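Local coordinates for antigen MTB48, Mycobacterial protein (Mycobacterium smegmatis, PDB 4WJ1) that is the fused PE and PPE portion of EspB, linked to ESX-1 type VII secretion and probably involved in DNA conjugation in the recipient strain, at residues A[42-45]-A[46-50]; A[222-225]-A[226-230]; A[265-268]-A[269-273]. All blocks are in the same frame, centred on the assembly; numbering follows the deposited sequence.

How the contacts relate
Three helical segments lie side by side in the elongated bundle, all on the same side of the chain's centre. In chain order they are contact 1 on helix 40-96, in the PE range, then contacts 2 and 3 on helices 187-230 and 248-272, both in the PPE range. Contacts 2 and 3 lie closest, with centres about 9 Å apart, while contact 1 is about 16 Å from contact 2 and 14 Å from contact 3. Tyr269 ties them together: its ring packs on Leu227 and its hydroxyl is probably hydrogen-bonded to Thr42. EspB carries both families in one chain, and these contacts pack one against the other.

Contact 1 (A[42-45]-A[46-50]); sequences TASV and YSKLM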
loop_
_atom_site.group_PDB
_atom_site.type_symbol
_atom_site.label_atom_id
_atom_site.label_comp_id
_atom_site.label_asym_id
_atom_site.label_seq_id
_atom_site.Cartn_x
_atom_site.Cartn_y
_atom_site.Cartn_z
ATOM N N THR A 42 -11.944 -20.019 -3.479
ATOM C CA THR A 42 -11.719 -18.815 -4.257
ATOM C C THR A 42 -12.207 -17.573 -3.518
ATOM O O THR A 42 -11.518 -16.571 -3.487
ATOM C CB THR A 42 -12.400 -18.904 -5.612
ATOM O OG1 THR A 42 -11.750 -19.910 -6.405
ATOM C CG2 THR A 42 -12.333 -17.558 -6.333
ATOM N N ALA A 43 -13.385 -17.643 -2.905
ATOM C CA ALA A 43 -13.927 -16.493 -2.189
ATOM C C ALA A 43 -13.036 -16.131 -1.020
ATOM O O ALA A 43 -12.881 -14.959 -0.676
ATOM C CB ALA A 43 -15.337 -16.776 -1.689
ATOM N N SER A 44 -12.475 -17.156 -0.397
ATOM C CA SER A 44 -11.731 -16.956 0.823
ATOM C C SER A 44 -10.441 -16.247 0.493
ATOM O O SER A 44 -10.153 -15.191 1.054
ATOM C CB SER A 44 -11.454 -18.278 1.520
ATOM O OG SER A 44 -10.494 -18.083 2.547
ATOM N N VAL A 45 -9.673 -16.821 -0.432
ATOM C CA VAL A 45 -8.405 -16.224 -0.839
ATOM C C VAL A 45 -8.649 -14.827 -1.406
ATOM O O VAL A 45 -7.958 -13.880 -1.055
ATOM C CB VAL A 45 -7.675 -17.095 -1.866
ATOM C CG1 VAL A 45 -6.471 -16.360 -2.435
ATOM C CG2 VAL A 45 -7.238 -18.395 -1.220
ATOM N N TYR A 46 -9.663 -14.697 -2.246
ATOM C CA TYR A 46 -10.029 -13.397 -2.798
ATOM C C TYR A 46 -10.284 -12.321 -1.743
ATOM O O TYR A 46 -9.768 -11.214 -1.838
ATOM C CB TYR A 46 -11.269 -13.527 -3.660
ATOM C CG TYR A 46 -11.833 -12.216 -4.105
ATOM C CD1 TYR A 46 -11.255 -11.509 -5.169
ATOM C CD2 TYR A 46 -12.962 -11.689 -3.492
ATOM C CE1 TYR A 46 -11.787 -10.302 -5.598
ATOM C CE2 TYR A 46 -13.491 -10.481 -3.896
ATOM C CZ TYR A 46 -12.909 -9.797 -4.954
ATOM O OH TYR A 46 -13.450 -8.599 -5.349
ATOM N N SER A 47 -11.105 -12.640 -0.755
ATOM C CA SER A 47 -11.491 -11.649 0.219
ATOM C C SER A 47 -10.270 -11.251 1.051
ATOM O O SER A 47 -10.194 -10.124 1.552
ATOM C CB SER A 47 -12.618 -12.171 1.107
ATOM O OG SER A 47 -12.169 -13.269 1.873
ATOM N N LYS A 48 -9.310 -12.165 1.175
ATOM C CA LYS A 48 -8.054 -11.860 1.869
ATOM C C LYS A 48 -7.248 -10.844 1.080
ATOM O O LYS A 48 -6.825 -9.826 1.623
ATOM C CB LYS A 48 -7.226 -13.130 2.097
ATOM C CG LYS A 48 -7.860 -14.066 3.113
ATOM C CD LYS A 48 -6.971 -15.234 3.493
ATOM C CE LYS A 48 -7.672 -16.108 4.529
ATOM N NZ LYS A 48 -6.817 -17.225 5.009
ATOM N N LEU A 49 -7.046 -11.110 -0.207
ATOM C CA LEU A 49 -6.291 -10.191 -1.038
ATOM C C LEU A 49 -6.947 -8.822 -1.090
ATOM O O LEU A 49 -6.259 -7.810 -1.081
ATOM C CB LEU A 49 -6.129 -10.735 -2.448
ATOM C CG LEU A 49 -5.205 -11.939 -2.549
ATOM C CD1 LEU A 49 -5.323 -12.588 -3.936
ATOM C CD2 LEU A 49 -3.775 -11.534 -2.265
HETATM N N MSE A 50 -8.273 -8.786 -1.150
HETATM C CA MSE A 50 -8.970 -7.510 -1.188
HETATM C C MSE A 50 -8.756 -6.767 0.136
HETATM O O MSE A 50 -8.623 -5.544 0.165
HETATM C CB MSE A 50 -10.464 -7.706 -1.454
HETATM C CG MSE A 50 -10.814 -8.248 -2.832
HETATM SE SE MSE A 50 -9.933 -7.334 -4.335
HETATM C CE MSE A 50 -8.480 -8.623 -4.559
#
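Tyr46 N donates to Thr42 O at 2.9 Å, the first of four successive i to i+4 bonds that carry the helix through this part of its course. The straightest of them runs from Leu49 N to Val45 O, with 167° at the hydrogen. Ser47 adds a side-chain component. Its OG, placed between the backbone N and the carbonyl carbon (chi1 65°), turns back on the preceding turn and lies 2.9 Å from Ser44 O and 3.1 Å from Ala43 O. The one proton has two acceptors within reach, and which takes it is not settled.

Packing follows the same i to i+4 spacing. The CG1 branch of Val45 meets CD1 of Leu49 at 4.2 Å. On another flank the extended chain of Lys48 runs over Ser44 O, with CG 3.3 Å from that oxygen, and brings its CE alongside Ser44 OG at 4.0 Å. The Tyr46 ring has Ala43 O at its edge, near its plane, while CG of selenomethionine Met50 sits 3.4 Å above one face, offset toward the rim.

The polar ends on either segment reach other parts of the chain. Thr42 OG1 is hydrogen-bonded to Asp37 OD1 and probably to Tyr269 OH, and Tyr46 OH bonds to Ala33 O. In this way this part of helix 40-96, in the PE range, meets two PPE helices: Val45 and Leu49 pack on Phe220 of helix 187-230, while Tyr46, Leu49 and Met50 pack on Met156 of helix 154-178.

Contact 2 (A[222-225]-A[226-230]); sequences DAHD and KLVAN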
loop_
_atom_site.group_PDB
_atom_site.type_symbol
_atom_site.label_atom_id
_atom_site.label_comp_id
_atom_site.label_asym_id
_atom_site.label_seq_id
_atom_site.Cartn_x
_atom_site.Cartn_y
_atom_site.Cartn_z
ATOM N N ASP A 222 -1.809 -18.359 -10.073
ATOM C CA ASP A 222 -1.106 -19.565 -10.494
ATOM C C ASP A 222 -1.867 -20.800 -10.043
ATOM O O ASP A 222 -2.042 -21.748 -10.813
ATOM C CB ASP A 222 0.320 -19.608 -9.950
ATOM C CG ASP A 222 1.247 -18.620 -10.656
ATOM O OD1 ASP A 222 0.805 -17.991 -11.641
ATOM O OD2 ASP A 222 2.422 -18.482 -10.231
ATOM N N ALA A 223 -2.327 -20.785 -8.798
ATOM C CA ALA A 223 -3.062 -21.923 -8.259
ATOM C C ALA A 223 -4.378 -22.109 -8.997
ATOM O O ALA A 223 -4.843 -23.228 -9.194
ATOM C CB ALA A 223 -3.315 -21.746 -6.794
ATOM N N HIS A 224 -4.975 -21.002 -9.411
ATOM C CA HIS A 224 -6.246 -21.073 -10.083
ATOM C C HIS A 224 -6.073 -21.619 -11.506
ATOM O O HIS A 224 -6.878 -22.427 -11.960
ATOM C CB HIS A 224 -6.916 -19.702 -10.107
ATOM C CG HIS A 224 -8.323 -19.744 -10.597
ATOM N ND1 HIS A 224 -8.649 -19.640 -11.936
ATOM C CD2 HIS A 224 -9.495 -19.918 -9.943
ATOM C CE1 HIS A 224 -9.954 -19.723 -12.076
ATOM N NE2 HIS A 224 -10.498 -19.897 -10.880
ATOM N N ASP A 225 -5.026 -21.154 -12.191
ATOM C CA ASP A 225 -4.606 -21.695 -13.479
ATOM C C ASP A 225 -4.480 -23.213 -13.405
ATOM O O ASP A 225 -5.023 -23.943 -14.240
ATOM C CB ASP A 225 -3.265 -21.091 -13.914
ATOM C CG ASP A 225 -3.400 -19.674 -14.479
ATOM O OD1 ASP A 225 -4.530 -19.150 -14.576
ATOM O OD2 ASP A 225 -2.363 -19.084 -14.837
ATOM N N LYS A 226 -3.762 -23.681 -12.394
ATOM C CA LYS A 226 -3.550 -25.111 -12.202
ATOM C C LYS A 226 -4.874 -25.826 -11.910
ATOM O O LYS A 226 -5.070 -26.975 -12.311
ATOM C CB LYS A 226 -2.546 -25.335 -11.073
ATOM C CG LYS A 226 -1.997 -26.745 -10.933
ATOM C CD LYS A 226 -0.663 -26.708 -10.180
ATOM C CE LYS A 226 -0.573 -27.788 -9.101
ATOM N NZ LYS A 226 0.275 -27.345 -7.931
ATOM N N LEU A 227 -5.785 -25.142 -11.223
ATOM C CA LEU A 227 -7.075 -25.730 -10.899
ATOM C C LEU A 227 -7.861 -25.939 -12.191
ATOM O O LEU A 227 -8.406 -27.007 -12.446
ATOM C CB LEU A 227 -7.854 -24.839 -9.936
ATOM C CG LEU A 227 -9.322 -25.233 -9.801
ATOM C CD1 LEU A 227 -9.463 -26.525 -9.016
ATOM C CD2 LEU A 227 -10.140 -24.115 -9.193
ATOM N N VAL A 228 -7.893 -24.910 -13.022
ATOM C CA VAL A 228 -8.601 -24.986 -14.283
ATOM C C VAL A 228 -8.005 -26.077 -15.182
ATOM O O VAL A 228 -8.729 -26.819 -15.838
ATOM C CB VAL A 228 -8.580 -23.632 -14.987
ATOM C CG1 VAL A 228 -9.058 -23.766 -16.437
ATOM C CG2 VAL A 228 -9.441 -22.657 -14.211
ATOM N N ALA A 229 -6.684 -26.188 -15.164
ATOM C CA ALA A 229 -5.954 -27.173 -15.954
ATOM C C ALA A 229 -6.186 -28.613 -15.506
ATOM O O ALA A 229 -6.337 -29.501 -16.339
ATOM C CB ALA A 229 -4.456 -26.857 -15.919
ATOM N N ASN A 230 -6.206 -28.854 -14.201
ATOM C CA ASN A 230 -6.311 -30.225 -13.723
ATOM C C ASN A 230 -7.706 -30.656 -13.313
ATOM O O ASN A 230 -7.940 -31.840 -13.103
ATOM C CB ASN A 230 -5.376 -30.451 -12.538
ATOM C CG ASN A 230 -3.937 -30.240 -12.903
ATOM O OD1 ASN A 230 -3.579 -30.283 -14.083
ATOM N ND2 ASN A 230 -3.092 -29.996 -11.895
#
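His224 and Val228, one helical turn apart, make the main side-chain contact in this local i to i+4 packing, close to the C-terminal end of helix 187-230. CE1 of the imidazole approaches the CG2 branch of Val228 at 3.7 Å, the two side chains crossing at a slant. With CG anti to the backbone N (chi1 -171°), the His224 ring swings out beside its own carbonyl carbon, on the side where Val228 CG2 lies 3.4 Å from His224 O. CD2 of Leu227 comes to the same imidazole at 4.3 Å from CD2 of His224, so two neighbouring aliphatic residues of the next turn approach one ring, both obliquely.

Beneath the side chains the backbone bonding is regular. Val228 N reaches His224 O at 2.9 Å with an angle of 165° at the hydrogen, and Ala229 N finds Asp225 O at the same length. Leu227 N to Ala223 O is more bent, at 138°, whereas Lys226 N to Asp222 O is again nearly straight.

This is the PPE part of a PE–PPE fusion, and the turn presents one flank to the rest of the bundle. Leu227 packs on Ala265 and Tyr269 of helix 248-272 and, together with Val228, on Ile146 of helix 139-147. The polar ends point to other partners. His224 NE2 is hydrogen-bonded to Asp37 OD2, a carboxylate that lies in the PE range and could favour a protonated imidazole. Asp225 OD1 forms a salt bridge with Lys157 NZ, which joins this turn to helix 154-178, while Asp222, Lys226 and Ala229 lie on the exposed flank.

Contact 3 (A[265-268]-A[269-273]); sequences ALEA and YANGS
Asn271 N points straight at Glu267 O, 3.0 Å away with 180° at the hydrogen, within the last full turn of helix 248-272. The side chains of the same pair run side by side in one direction, with the carboxylate and amide planes 64° apart. Their closest approach is loose, 4.2 Å from Glu267 CG to Asn271 ND2. With CG beside its backbone N (chi1 -64°), Asn271 also holds its amide over the carbonyl that its own N-H uses, its CG lying 3.5 Å from Glu267 O.

Ala270 N and Gly272 N close the adjoining turns, each at 2.8 Å, on Leu266 O and Ala268 O respectively. The helix then ends: Ser273 is the first residue to leave helical backbone angles, and this end of the helix packs against helix 40-96 of the PE range. Here Tyr269 O takes two bonds from Ser273, one from OG at 2.8 Å and one from N at 3.1 Å, reaching it from opposite faces of the carbonyl plane. The hydroxyl of this buried serine thus spends its proton on the carbonyl of its own turn.

Tyr269 is held by its backbone and by its ring. Its N donates to Ala265 O in a more bent bond, and its CB lies against that oxygen and Leu266 O. Beyond it the ring is packed by Phe220 of helix 187-230, by Thr41 of helix 40-96 and by Leu39 in the loop before that helix, and its OH probably bonds to Thr42 OG1 of helix 40-96. Ser273 rests between the same two helices, on Ala223 and Val45.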
loop_
_atom_site.group_PDB
_atom_site.type_symbol
_atom_site.label_atom_id
_atom_site.label_comp_id
_atom_site.label_asym_id
_atom_site.label_seq_id
_atom_site.Cartn_x
_atom_site.Cartn_y
_atom_site.Cartn_z
ATOM N N ALA A 265 -7.886 -31.966 -7.407
ATOM C CA ALA A 265 -7.624 -30.616 -7.902
ATOM C C ALA A 265 -8.058 -29.550 -6.915
ATOM O O ALA A 265 -7.398 -28.530 -6.776
ATOM C CB ALA A 265 -8.317 -30.387 -9.221
ATOM N N LEU A 266 -9.180 -29.772 -6.244
ATOM C CA LEU A 266 -9.697 -28.777 -5.324
ATOM C C LEU A 266 -8.820 -28.734 -4.071
ATOM O O LEU A 266 -8.557 -27.666 -3.517
ATOM C CB LEU A 266 -11.152 -29.078 -4.977
ATOM C CG LEU A 266 -12.170 -28.765 -6.073
ATOM C CD1 LEU A 266 -13.461 -29.520 -5.841
ATOM C CD2 LEU A 266 -12.431 -27.263 -6.136
ATOM N N GLU A 267 -8.357 -29.904 -3.647
ATOM C CA GLU A 267 -7.438 -30.008 -2.528
ATOM C C GLU A 267 -6.145 -29.270 -2.842
ATOM O O GLU A 267 -5.653 -28.493 -2.035
ATOM C CB GLU A 267 -7.157 -31.478 -2.205
ATOM C CG GLU A 267 -6.206 -31.708 -1.032
ATOM C CD GLU A 267 -6.183 -33.169 -0.566
ATOM O OE1 GLU A 267 -6.673 -34.056 -1.310
ATOM O OE2 GLU A 267 -5.678 -33.430 0.554
ATOM N N ALA A 268 -5.604 -29.500 -4.029
ATOM C CA ALA A 268 -4.372 -28.842 -4.438
ATOM C C ALA A 268 -4.583 -27.338 -4.527
ATOM O O ALA A 268 -3.678 -26.549 -4.255
ATOM C CB ALA A 268 -3.890 -29.395 -5.771
ATOM N N TYR A 269 -5.787 -26.945 -4.911
ATOM C CA TYR A 269 -6.131 -25.536 -5.039
ATOM C C TYR A 269 -6.212 -24.867 -3.661
ATOM O O TYR A 269 -5.732 -23.756 -3.455
ATOM C CB TYR A 269 -7.450 -25.411 -5.792
ATOM C CG TYR A 269 -7.941 -24.003 -6.007
ATOM C CD1 TYR A 269 -7.106 -23.015 -6.531
ATOM C CD2 TYR A 269 -9.255 -23.667 -5.713
ATOM C CE1 TYR A 269 -7.570 -21.734 -6.738
ATOM C CE2 TYR A 269 -9.724 -22.396 -5.916
ATOM C CZ TYR A 269 -8.881 -21.430 -6.427
ATOM O OH TYR A 269 -9.383 -20.167 -6.625
ATOM N N ALA A 270 -6.830 -25.563 -2.718
ATOM C CA ALA A 270 -6.955 -25.062 -1.362
ATOM C C ALA A 270 -5.567 -24.838 -0.770
ATOM O O ALA A 270 -5.273 -23.750 -0.284
ATOM C CB ALA A 270 -7.758 -26.027 -0.515
ATOM N N ASN A 271 -4.712 -25.857 -0.840
ATOM C CA ASN A 271 -3.338 -25.737 -0.358
ATOM C C ASN A 271 -2.530 -24.677 -1.087
ATOM O O ASN A 271 -1.956 -23.787 -0.466
ATOM C CB ASN A 271 -2.615 -27.073 -0.470
ATOM C CG ASN A 271 -3.224 -28.132 0.413
ATOM O OD1 ASN A 271 -3.959 -27.822 1.353
ATOM N ND2 ASN A 271 -2.927 -29.396 0.120
ATOM N N GLY A 272 -2.503 -24.771 -2.410
ATOM C CA GLY A 272 -1.613 -23.958 -3.217
ATOM C C GLY A 272 -1.941 -22.487 -3.238
ATOM O O GLY A 272 -1.082 -21.664 -3.551
ATOM N N SER A 273 -3.179 -22.143 -2.903
ATOM C CA SER A 273 -3.589 -20.747 -2.968
ATOM C C SER A 273 -3.539 -20.073 -1.607
ATOM O O SER A 273 -4.015 -18.952 -1.469
ATOM C CB SER A 273 -4.999 -20.620 -3.548
ATOM O OG SER A 273 -5.965 -21.132 -2.643
#